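Local coordinates for DNA-damage inducible protein DDI1-like protein (Leishmania major, PDB 5YQ8) that probably cleaves proteins as an aspartic endopeptidase of the DDI1 family, here represented by its retroviral protease-like domain, which pairs with a second copy, at residues 71-79 with 92-102; 10-18 with 30-40. One frame throughout, in Å; residues are numbered along the deposited sequence.

Contact 1: 71-79 with 92-102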
loop_
_atom_site.group_PDB
_atom_site.type_symbol
_atom_site.label_atom_id
_atom_site.label_comp_id
_atom_site.label_asym_id
_atom_site.label_seq_id
_atom_site.Cartn_x
_atom_site.Cartn_y
_atom_site.Cartn_z
ATOM N N LEU A 71 -6.289 -14.485 11.492
ATOM C CA LEU A 71 -5.579 -13.205 11.574
ATOM C C LEU A 71 -6.108 -12.507 12.805
ATOM O O LEU A 71 -7.348 -12.425 13.028
ATOM C CB LEU A 71 -5.786 -12.413 10.281
ATOM C CG LEU A 71 -5.048 -11.076 10.238
ATOM C CD1 LEU A 71 -3.564 -11.208 10.544
ATOM C CD2 LEU A 71 -5.194 -10.401 8.901
ATOM N N ALA A 72 -5.176 -12.040 13.630
ATOM C CA ALA A 72 -5.484 -11.375 14.914
ATOM C C ALA A 72 -6.177 -12.284 15.846
ATOM O O ALA A 72 -7.044 -11.805 16.596
ATOM C CB ALA A 72 -6.290 -10.061 14.709
ATOM N N GLY A 73 -5.804 -13.570 15.818
ATOM C CA GLY A 73 -6.547 -14.596 16.559
ATOM C C GLY A 73 -8.032 -14.818 16.195
ATOM O O GLY A 73 -8.784 -15.477 16.921
ATOM N N MET A 74 -8.477 -14.271 15.070
ATOM C CA MET A 74 -9.840 -14.467 14.625
ATOM C C MET A 74 -9.789 -15.181 13.325
ATOM O O MET A 74 -8.884 -14.974 12.535
ATOM C CB MET A 74 -10.549 -13.137 14.420
ATOM C CG MET A 74 -10.765 -12.296 15.648
ATOM S SD MET A 74 -11.600 -10.762 15.159
ATOM C CE MET A 74 -10.378 -10.015 14.146
ATOM N N TYR A 75 -10.744 -16.080 13.112
ATOM C CA TYR A 75 -10.958 -16.660 11.736
ATOM C C TYR A 75 -11.603 -15.681 10.801
ATOM O O TYR A 75 -12.707 -15.293 11.055
ATOM C CB TYR A 75 -11.763 -17.975 11.822
ATOM C CG TYR A 75 -10.867 -19.089 12.269
ATOM C CD1 TYR A 75 -10.579 -19.266 13.624
ATOM C CD2 TYR A 75 -10.226 -19.913 11.354
ATOM C CE1 TYR A 75 -9.730 -20.264 14.071
ATOM C CE2 TYR A 75 -9.337 -20.912 11.788
ATOM C CZ TYR A 75 -9.113 -21.083 13.155
ATOM O OH TYR A 75 -8.232 -22.050 13.601
ATOM N N ILE A 76 -10.904 -15.269 9.746
ATOM C CA ILE A 76 -11.353 -14.251 8.814
ATOM C C ILE A 76 -11.422 -14.810 7.378
ATOM O O ILE A 76 -10.444 -15.331 6.867
ATOM C CB ILE A 76 -10.390 -13.057 8.844
ATOM C CG1 ILE A 76 -10.608 -12.354 10.133
ATOM C CG2 ILE A 76 -10.670 -12.072 7.702
ATOM C CD1 ILE A 76 -9.322 -11.897 10.719
ATOM N N PRO A 77 -12.570 -14.691 6.702
ATOM C CA PRO A 77 -12.687 -15.263 5.389
ATOM C C PRO A 77 -11.998 -14.372 4.376
ATOM O O PRO A 77 -12.408 -13.200 4.230
ATOM C CB PRO A 77 -14.207 -15.308 5.156
ATOM C CG PRO A 77 -14.749 -14.247 6.012
ATOM C CD PRO A 77 -13.839 -14.119 7.164
ATOM N N PHE A 78 -10.970 -14.922 3.685
ATOM C CA PHE A 78 -10.280 -14.283 2.592
ATOM C C PHE A 78 -10.663 -14.833 1.242
ATOM O O PHE A 78 -11.001 -15.976 1.088
ATOM C CB PHE A 78 -8.774 -14.434 2.764
ATOM C CG PHE A 78 -8.165 -13.305 3.584
ATOM C CD1 PHE A 78 -8.481 -13.167 4.950
ATOM C CD2 PHE A 78 -7.329 -12.358 2.986
ATOM C CE1 PHE A 78 -7.985 -12.136 5.690
ATOM C CE2 PHE A 78 -6.815 -11.319 3.747
ATOM C CZ PHE A 78 -7.140 -11.215 5.093
ATOM N N ALA A 79 -10.556 -13.981 0.231
ATOM C CA ALA A 79 -10.622 -14.364 -1.197
ATOM C C ALA A 79 -9.434 -13.705 -1.861
ATOM O O ALA A 79 -9.127 -12.504 -1.589
ATOM C CB ALA A 79 -11.866 -13.872 -1.864
ATOM N N ILE A 92 -2.113 -8.937 1.424
ATOM C CA ILE A 92 -3.352 -8.378 1.868
ATOM C C ILE A 92 -3.594 -7.074 1.087
ATOM O O ILE A 92 -2.948 -6.072 1.333
ATOM C CB ILE A 92 -3.308 -8.128 3.350
ATOM C CG1 ILE A 92 -3.157 -9.450 4.073
ATOM C CG2 ILE A 92 -4.614 -7.476 3.830
ATOM C CD1 ILE A 92 -3.165 -9.296 5.570
ATOM N N GLY A 93 -4.498 -7.090 0.118
ATOM C CA GLY A 93 -4.798 -5.864 -0.641
ATOM C C GLY A 93 -5.906 -5.029 -0.028
ATOM O O GLY A 93 -6.518 -5.347 1.014
ATOM N N LEU A 94 -6.203 -3.961 -0.734
ATOM C CA LEU A 94 -7.290 -3.056 -0.398
ATOM C C LEU A 94 -8.692 -3.703 -0.432
ATOM O O LEU A 94 -9.548 -3.291 0.275
ATOM C CB LEU A 94 -7.204 -1.854 -1.350
ATOM C CG LEU A 94 -7.820 -0.533 -0.879
ATOM C CD1 LEU A 94 -7.261 -0.174 0.482
ATOM C CD2 LEU A 94 -7.587 0.544 -1.908
ATOM N N ASP A 95 -8.940 -4.722 -1.222
ATOM C CA ASP A 95 -10.182 -5.472 -1.084
ATOM C C ASP A 95 -10.448 -6.020 0.335
ATOM O O ASP A 95 -11.535 -5.827 0.914
ATOM C CB ASP A 95 -10.202 -6.640 -2.088
ATOM C CG ASP A 95 -8.793 -7.245 -2.364
ATOM O OD1 ASP A 95 -7.738 -6.584 -2.027
ATOM O OD2 ASP A 95 -8.758 -8.338 -2.987
ATOM N N GLN A 96 -9.496 -6.763 0.884
ATOM C CA GLN A 96 -9.666 -7.394 2.205
ATOM C C GLN A 96 -9.463 -6.397 3.349
ATOM O O GLN A 96 -10.116 -6.457 4.343
ATOM C CB GLN A 96 -8.719 -8.602 2.362
ATOM C CG GLN A 96 -8.969 -9.744 1.370
ATOM C CD GLN A 96 -10.254 -10.448 1.609
ATOM O OE1 GLN A 96 -10.658 -10.600 2.758
ATOM N NE2 GLN A 96 -10.897 -10.901 0.549
ATOM N N LEU A 97 -8.573 -5.426 3.183
ATOM C CA LEU A 97 -8.478 -4.306 4.134
ATOM C C LEU A 97 -9.798 -3.581 4.290
ATOM O O LEU A 97 -10.190 -3.255 5.395
ATOM C CB LEU A 97 -7.406 -3.323 3.704
ATOM C CG LEU A 97 -5.940 -3.707 3.977
ATOM C CD1 LEU A 97 -4.983 -2.733 3.371
ATOM C CD2 LEU A 97 -5.711 -3.814 5.476
ATOM N N LYS A 98 -10.479 -3.352 3.182
ATOM C CA LYS A 98 -11.831 -2.822 3.171
ATOM C C LYS A 98 -12.927 -3.805 3.521
ATOM O O LYS A 98 -13.792 -3.510 4.295
ATOM C CB LYS A 98 -12.139 -2.175 1.812
ATOM C CG LYS A 98 -11.315 -0.944 1.510
ATOM C CD LYS A 98 -12.133 -0.080 0.566
ATOM C CE LYS A 98 -11.848 1.373 0.721
ATOM N NZ LYS A 98 -12.380 2.000 -0.478
ATOM N N ARG A 99 -12.861 -5.019 3.052
ATOM C CA ARG A 99 -13.902 -5.993 3.378
ATOM C C ARG A 99 -14.053 -6.265 4.887
ATOM O O ARG A 99 -15.138 -6.491 5.403
ATOM C CB ARG A 99 -13.575 -7.295 2.617
ATOM C CG ARG A 99 -14.245 -8.534 3.144
ATOM C CD ARG A 99 -15.753 -8.413 2.963
ATOM N NE ARG A 99 -16.301 -9.584 3.586
ATOM C CZ ARG A 99 -16.634 -9.684 4.859
ATOM N NH1 ARG A 99 -16.542 -8.651 5.680
ATOM N NH2 ARG A 99 -17.020 -10.849 5.327
ATOM N N HIS A 100 -12.942 -6.264 5.582
ATOM C CA HIS A 100 -12.934 -6.498 7.020
ATOM C C HIS A 100 -12.673 -5.234 7.852
ATOM O O HIS A 100 -12.437 -5.319 9.066
ATOM C CB HIS A 100 -11.909 -7.598 7.359
ATOM C CG HIS A 100 -12.115 -8.844 6.582
ATOM N ND1 HIS A 100 -13.155 -9.707 6.829
ATOM C CD2 HIS A 100 -11.448 -9.346 5.524
ATOM C CE1 HIS A 100 -13.100 -10.706 5.971
ATOM N NE2 HIS A 100 -12.084 -10.499 5.148
ATOM N N GLN A 101 -12.772 -4.069 7.208
ATOM C CA GLN A 101 -12.772 -2.774 7.868
ATOM C C GLN A 101 -11.558 -2.636 8.770
ATOM O O GLN A 101 -11.659 -2.182 9.899
ATOM C CB GLN A 101 -14.060 -2.635 8.661
ATOM C CG GLN A 101 -15.324 -2.740 7.818
ATOM C CD GLN A 101 -16.547 -2.580 8.654
ATOM O OE1 GLN A 101 -16.454 -2.486 9.891
ATOM N NE2 GLN A 101 -17.723 -2.608 8.020
ATOM N N MET A 102 -10.404 -3.041 8.248
ATOM C CA MET A 102 -9.159 -3.032 8.981
ATOM C C MET A 102 -8.642 -1.615 9.163
ATOM O O MET A 102 -9.089 -0.675 8.529
ATOM C CB MET A 102 -8.095 -3.947 8.295
ATOM C CG MET A 102 -8.498 -5.400 8.279
ATOM S SD MET A 102 -7.240 -6.400 7.460
ATOM C CE MET A 102 -8.121 -7.915 7.049
HETATM O O HOH W 1 -13.137 -12.967 1.721
#

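Contact 2: 10-18 with 30-40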
loop_
_atom_site.group_PDB
_atom_site.type_symbol
_atom_site.label_atom_id
_atom_site.label_comp_id
_atom_site.label_asym_id
_atom_site.label_seq_id
_atom_site.Cartn_x
_atom_site.Cartn_y
_atom_site.Cartn_z
ATOM N N CYS A 10 0.100 -14.794 10.216
ATOM C CA CYS A 10 -1.195 -15.435 10.310
ATOM C C CYS A 10 -1.053 -16.915 9.971
ATOM O O CYS A 10 -0.001 -17.361 9.554
ATOM C CB CYS A 10 -2.180 -14.801 9.300
ATOM S SG CYS A 10 -1.752 -14.883 7.527
ATOM N N THR A 11 -2.145 -17.669 10.072
ATOM C CA THR A 11 -2.136 -19.106 9.745
ATOM C C THR A 11 -3.328 -19.460 8.840
ATOM O O THR A 11 -4.428 -19.019 9.073
ATOM C CB THR A 11 -2.207 -19.996 11.030
ATOM O OG1 THR A 11 -3.429 -19.756 11.752
ATOM C CG2 THR A 11 -1.075 -19.722 11.938
ATOM N N ILE A 12 -3.112 -20.327 7.862
ATOM C CA ILE A 12 -4.146 -20.906 7.047
ATOM C C ILE A 12 -4.009 -22.410 7.143
ATOM O O ILE A 12 -2.968 -22.968 6.724
ATOM C CB ILE A 12 -3.972 -20.489 5.594
ATOM C CG1 ILE A 12 -3.939 -18.949 5.507
ATOM C CG2 ILE A 12 -5.096 -21.060 4.733
ATOM C CD1 ILE A 12 -3.923 -18.321 4.125
ATOM N N ASN A 13 -5.048 -23.068 7.651
ATOM C CA ASN A 13 -5.045 -24.505 7.937
ATOM C C ASN A 13 -3.825 -24.850 8.753
ATOM O O ASN A 13 -2.956 -25.575 8.234
ATOM C CB ASN A 13 -4.979 -25.352 6.684
ATOM C CG ASN A 13 -6.036 -25.024 5.749
ATOM O OD1 ASN A 13 -7.214 -25.064 6.087
ATOM N ND2 ASN A 13 -5.641 -24.750 4.550
ATOM N N GLN A 14 -3.677 -24.256 9.929
ATOM C CA GLN A 14 -2.587 -24.593 10.864
ATOM C C GLN A 14 -1.169 -24.131 10.449
ATOM O O GLN A 14 -0.282 -24.219 11.287
ATOM C CB GLN A 14 -2.552 -26.153 11.090
ATOM C CG GLN A 14 -3.814 -26.829 11.569
ATOM C CD GLN A 14 -4.118 -26.426 12.984
ATOM O OE1 GLN A 14 -3.234 -25.987 13.724
ATOM N NE2 GLN A 14 -5.375 -26.505 13.346
ATOM N N VAL A 15 -0.953 -23.712 9.195
ATOM C CA VAL A 15 0.325 -23.436 8.612
ATOM C C VAL A 15 0.631 -21.953 8.723
ATOM O O VAL A 15 -0.151 -21.105 8.387
ATOM C CB VAL A 15 0.340 -23.814 7.125
ATOM C CG1 VAL A 15 1.721 -23.466 6.466
ATOM C CG2 VAL A 15 -0.008 -25.286 6.949
ATOM N N LEU A 16 1.822 -21.674 9.178
ATOM C CA LEU A 16 2.229 -20.286 9.421
ATOM C C LEU A 16 2.636 -19.532 8.171
ATOM O O LEU A 16 3.471 -20.039 7.402
ATOM C CB LEU A 16 3.354 -20.234 10.426
ATOM C CG LEU A 16 3.795 -18.878 10.921
ATOM C CD1 LEU A 16 2.608 -18.153 11.484
ATOM C CD2 LEU A 16 4.860 -19.021 11.992
ATOM N N VAL A 17 2.053 -18.334 7.962
ATOM C CA VAL A 17 2.368 -17.530 6.794
ATOM C C VAL A 17 2.464 -16.063 7.147
ATOM O O VAL A 17 1.745 -15.598 8.072
ATOM C CB VAL A 17 1.335 -17.758 5.672
ATOM C CG1 VAL A 17 1.517 -19.124 4.990
ATOM C CG2 VAL A 17 -0.050 -17.725 6.212
ATOM N N LYS A 18 3.374 -15.345 6.486
ATOM C CA LYS A 18 3.434 -13.926 6.632
ATOM C C LYS A 18 2.811 -13.209 5.423
ATOM O O LYS A 18 2.952 -13.659 4.290
ATOM C CB LYS A 18 4.853 -13.440 6.871
ATOM C CG LYS A 18 5.791 -13.378 5.683
ATOM C CD LYS A 18 6.909 -12.397 5.962
ATOM C CE LYS A 18 7.933 -12.490 4.856
ATOM N NZ LYS A 18 8.555 -13.857 4.713
ATOM N N MET A 30 -1.985 -14.688 -3.577
ATOM C CA MET A 30 -1.179 -15.675 -2.918
ATOM C C MET A 30 -0.395 -16.460 -3.942
ATOM O O MET A 30 -0.959 -16.832 -4.996
ATOM C CB MET A 30 -2.108 -16.630 -2.151
ATOM C CG MET A 30 -1.443 -17.889 -1.674
ATOM S SD MET A 30 -2.569 -18.869 -0.659
ATOM C CE MET A 30 -2.759 -17.896 0.796
ATOM N N ASN A 31 0.857 -16.787 -3.636
ATOM C CA ASN A 31 1.653 -17.541 -4.622
ATOM C C ASN A 31 1.249 -18.997 -4.628
ATOM O O ASN A 31 0.649 -19.463 -3.683
ATOM C CB ASN A 31 3.170 -17.317 -4.482
ATOM C CG ASN A 31 3.681 -17.646 -3.119
ATOM O OD1 ASN A 31 2.917 -18.153 -2.283
ATOM N ND2 ASN A 31 4.940 -17.300 -2.838
ATOM N N LYS A 32 1.514 -19.701 -5.716
ATOM C CA LYS A 32 1.160 -21.123 -5.853
ATOM C C LYS A 32 1.759 -21.976 -4.752
ATOM O O LYS A 32 1.095 -22.886 -4.232
ATOM C CB LYS A 32 1.606 -21.683 -7.207
ATOM C CG LYS A 32 1.286 -23.173 -7.393
ATOM C CD LYS A 32 1.442 -23.637 -8.830
ATOM C CE LYS A 32 1.214 -25.141 -8.963
ATOM N NZ LYS A 32 1.027 -25.475 -10.426
ATOM N N ARG A 33 2.990 -21.628 -4.373
ATOM C CA ARG A 33 3.767 -22.402 -3.438
ATOM C C ARG A 33 3.082 -22.378 -2.117
ATOM O O ARG A 33 3.072 -23.419 -1.428
ATOM C CB ARG A 33 5.205 -21.840 -3.300
ATOM C CG ARG A 33 6.110 -22.656 -2.354
ATOM C CD ARG A 33 7.579 -22.214 -2.458
ATOM N NE ARG A 33 7.649 -20.807 -2.890
ATOM C CZ ARG A 33 7.657 -19.744 -2.087
ATOM N NH1 ARG A 33 7.652 -19.895 -0.755
ATOM N NH2 ARG A 33 7.703 -18.497 -2.618
ATOM N N THR A 34 2.535 -21.214 -1.732
ATOM C CA THR A 34 1.900 -21.068 -0.403
ATOM C C THR A 34 0.599 -21.852 -0.315
ATOM O O THR A 34 0.364 -22.605 0.655
ATOM C CB THR A 34 1.652 -19.626 -0.086
ATOM O OG1 THR A 34 2.930 -19.029 0.095
ATOM C CG2 THR A 34 0.859 -19.481 1.251
ATOM N N ALA A 35 -0.241 -21.693 -1.313
ATOM C CA ALA A 35 -1.512 -22.403 -1.335
ATOM C C ALA A 35 -1.257 -23.903 -1.395
ATOM O O ALA A 35 -1.959 -24.668 -0.764
ATOM C CB ALA A 35 -2.359 -21.924 -2.491
ATOM N N GLU A 36 -0.267 -24.327 -2.168
ATOM C CA GLU A 36 0.184 -25.718 -2.092
ATOM C C GLU A 36 0.667 -26.057 -0.672
ATOM O O GLU A 36 0.371 -27.120 -0.087
ATOM C CB GLU A 36 1.296 -25.997 -3.122
ATOM C CG GLU A 36 0.794 -26.300 -4.552
ATOM C CD GLU A 36 1.906 -26.415 -5.615
ATOM O OE1 GLU A 36 2.839 -25.582 -5.624
ATOM O OE2 GLU A 36 1.857 -27.351 -6.436
ATOM N N ARG A 37 1.392 -25.143 -0.072
ATOM C CA ARG A 37 1.901 -25.385 1.292
ATOM C C ARG A 37 0.795 -25.391 2.348
ATOM O O ARG A 37 0.962 -25.983 3.393
ATOM C CB ARG A 37 3.002 -24.376 1.594
ATOM C CG ARG A 37 3.677 -24.468 2.954
ATOM C CD ARG A 37 4.943 -23.600 2.915
ATOM N NE ARG A 37 4.680 -22.200 2.578
ATOM C CZ ARG A 37 4.257 -21.263 3.434
ATOM N NH1 ARG A 37 4.092 -21.497 4.737
ATOM N NH2 ARG A 37 4.038 -20.072 2.985
ATOM N N CYS A 38 -0.314 -24.737 2.050
ATOM C CA CYS A 38 -1.467 -24.646 2.909
ATOM C C CYS A 38 -2.579 -25.620 2.478
ATOM O O CYS A 38 -3.653 -25.646 3.072
ATOM C CB CYS A 38 -1.997 -23.174 2.888
ATOM S SG CYS A 38 -0.866 -21.993 3.704
ATOM N N GLY A 39 -2.342 -26.407 1.437
ATOM C CA GLY A 39 -3.311 -27.396 0.999
ATOM C C GLY A 39 -4.566 -26.791 0.346
ATOM O O GLY A 39 -5.634 -27.308 0.534
ATOM N N LEU A 40 -4.410 -25.724 -0.433
ATOM C CA LEU A 40 -5.500 -24.932 -0.990
ATOM C C LEU A 40 -5.695 -25.083 -2.490
ATOM O O LEU A 40 -6.527 -24.389 -3.078
ATOM C CB LEU A 40 -5.227 -23.443 -0.708
ATOM C CG LEU A 40 -5.027 -23.011 0.726
ATOM C CD1 LEU A 40 -4.770 -21.531 0.770
ATOM C CD2 LEU A 40 -6.278 -23.373 1.527
#

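Contact 1: 71-79 with 92-102
Gln96 of helix 94-99 and His100 just past its end make the polar bonds of this contact with strand 74-79. The N-H on NE2 of His100 is shared between two weak bonds, one to Pro77 O at 2.9 Å with an N-H...O angle of 123°, the other to OE1 of Gln96; both oxygens lie at the edge of the imidazole, in its plane. The Gln96 chain bends about CB-CG (chi2 -69°), which brings its amide alongside the strand backbone. There NE2 donates weakly to Ala79 O at 3.2 Å, and a water that donates to Pro77 O accepts from the same NE2. Three weak bonds and a bridging water thus hold the two side chains.

Other groups cover the faces of the rings. CG2 of Ile76 sits almost on the normal of the His100 ring, 3.3 Å from its centroid, a CH-pi contact. The opposite face carries CG of Arg99, whose side chain crosses Pro77 at about a right angle. One face of Phe78 is covered by Gln96: OE1 lies over the ring centre, CG comes 3.5 Å from CD2, and ring and amide planes differ by 27°.

Deeper in, the contact is apolar. CZ of Phe78 lies 4.0 Å from CE of Met102, and its CE2 meets Ile92 CG1. Leu71 and Ile92 meet tip to tip, CD2 to CD1 at 4.1 Å.

A Schellman motif with Gln101 at C-prime ends the helix and turns Met102 back to the core. OD2 of Asp95 bonds Ser28 N, and Lys98 binds Thr4 O of the second subunit. This short helix matches the one that follows the last core strand near the C terminus of retropepsins, next to the dimer interface.

Contact 2: 10-18 with 30-40
Arg37 and Asn13 tie the end of helix 32-37 to the hairpin 10-18, each through a backbone oxygen. The Arg37 chain starts out extended, with CG anti to the backbone N, then bends at chi3 (58°) and brings NH1 to Leu16 O at 3.1 Å. That oxygen lies in the guanidinium plane, with an N-H...O angle of 148°. NH2 bonds Thr34 OG1 of the helix and forms a salt bridge with Asp89 outside the two segments, so strand, helix and a neighbouring loop all hold the group. The Val17 side chain runs past it in the opposite direction, CG1 3.4 Å from NH2.

At the turn, Asn13 has its CG beside the backbone N (chi1 -55°), which turns ND2 to Cys38 O, 2.6 Å away and in the carbonyl plane.

Between these bonds the filling is apolar. SG of Cys38 packs among Ile12, Val15 and Val17, 3.9 Å from Val17 CG1. Ile12 spreads its two branches: CD1 meets CE of Met30 tip to tip at 3.6 Å, and CG2 packs on Leu40 CD1.

Asn31 N-caps the helix, OD1 accepting from both OG1 and N of Thr34, and Gly39 closes it in a Schellman motif. A type I' beta-hairpin at the edge of the retropepsin-like sheet thus packs on the capped helix that follows strand 29-31.

From the N terminus, the chain first forms the hairpin of strands 7-12 and 15-21, runs on through the segment that carries the active-site Asp22, and returns at 30-40; contact 2 closes that loop of 11 residues. Contact 1 opens only afterwards, with 71-79, and closes a second loop of 12 residues at 92-102, so the two lie in series and neither nest nor cross. Their centres are about 15 Å apart, yet they touch where Leu71 CD1 packs on Cys10 CB at 4.0 Å. Strands 29-31 and 74-83 are neighbours in one mixed sheet, against which contact 2 sets helix 32-37 and contact 1 sets helix 94-99, beside the second subunit.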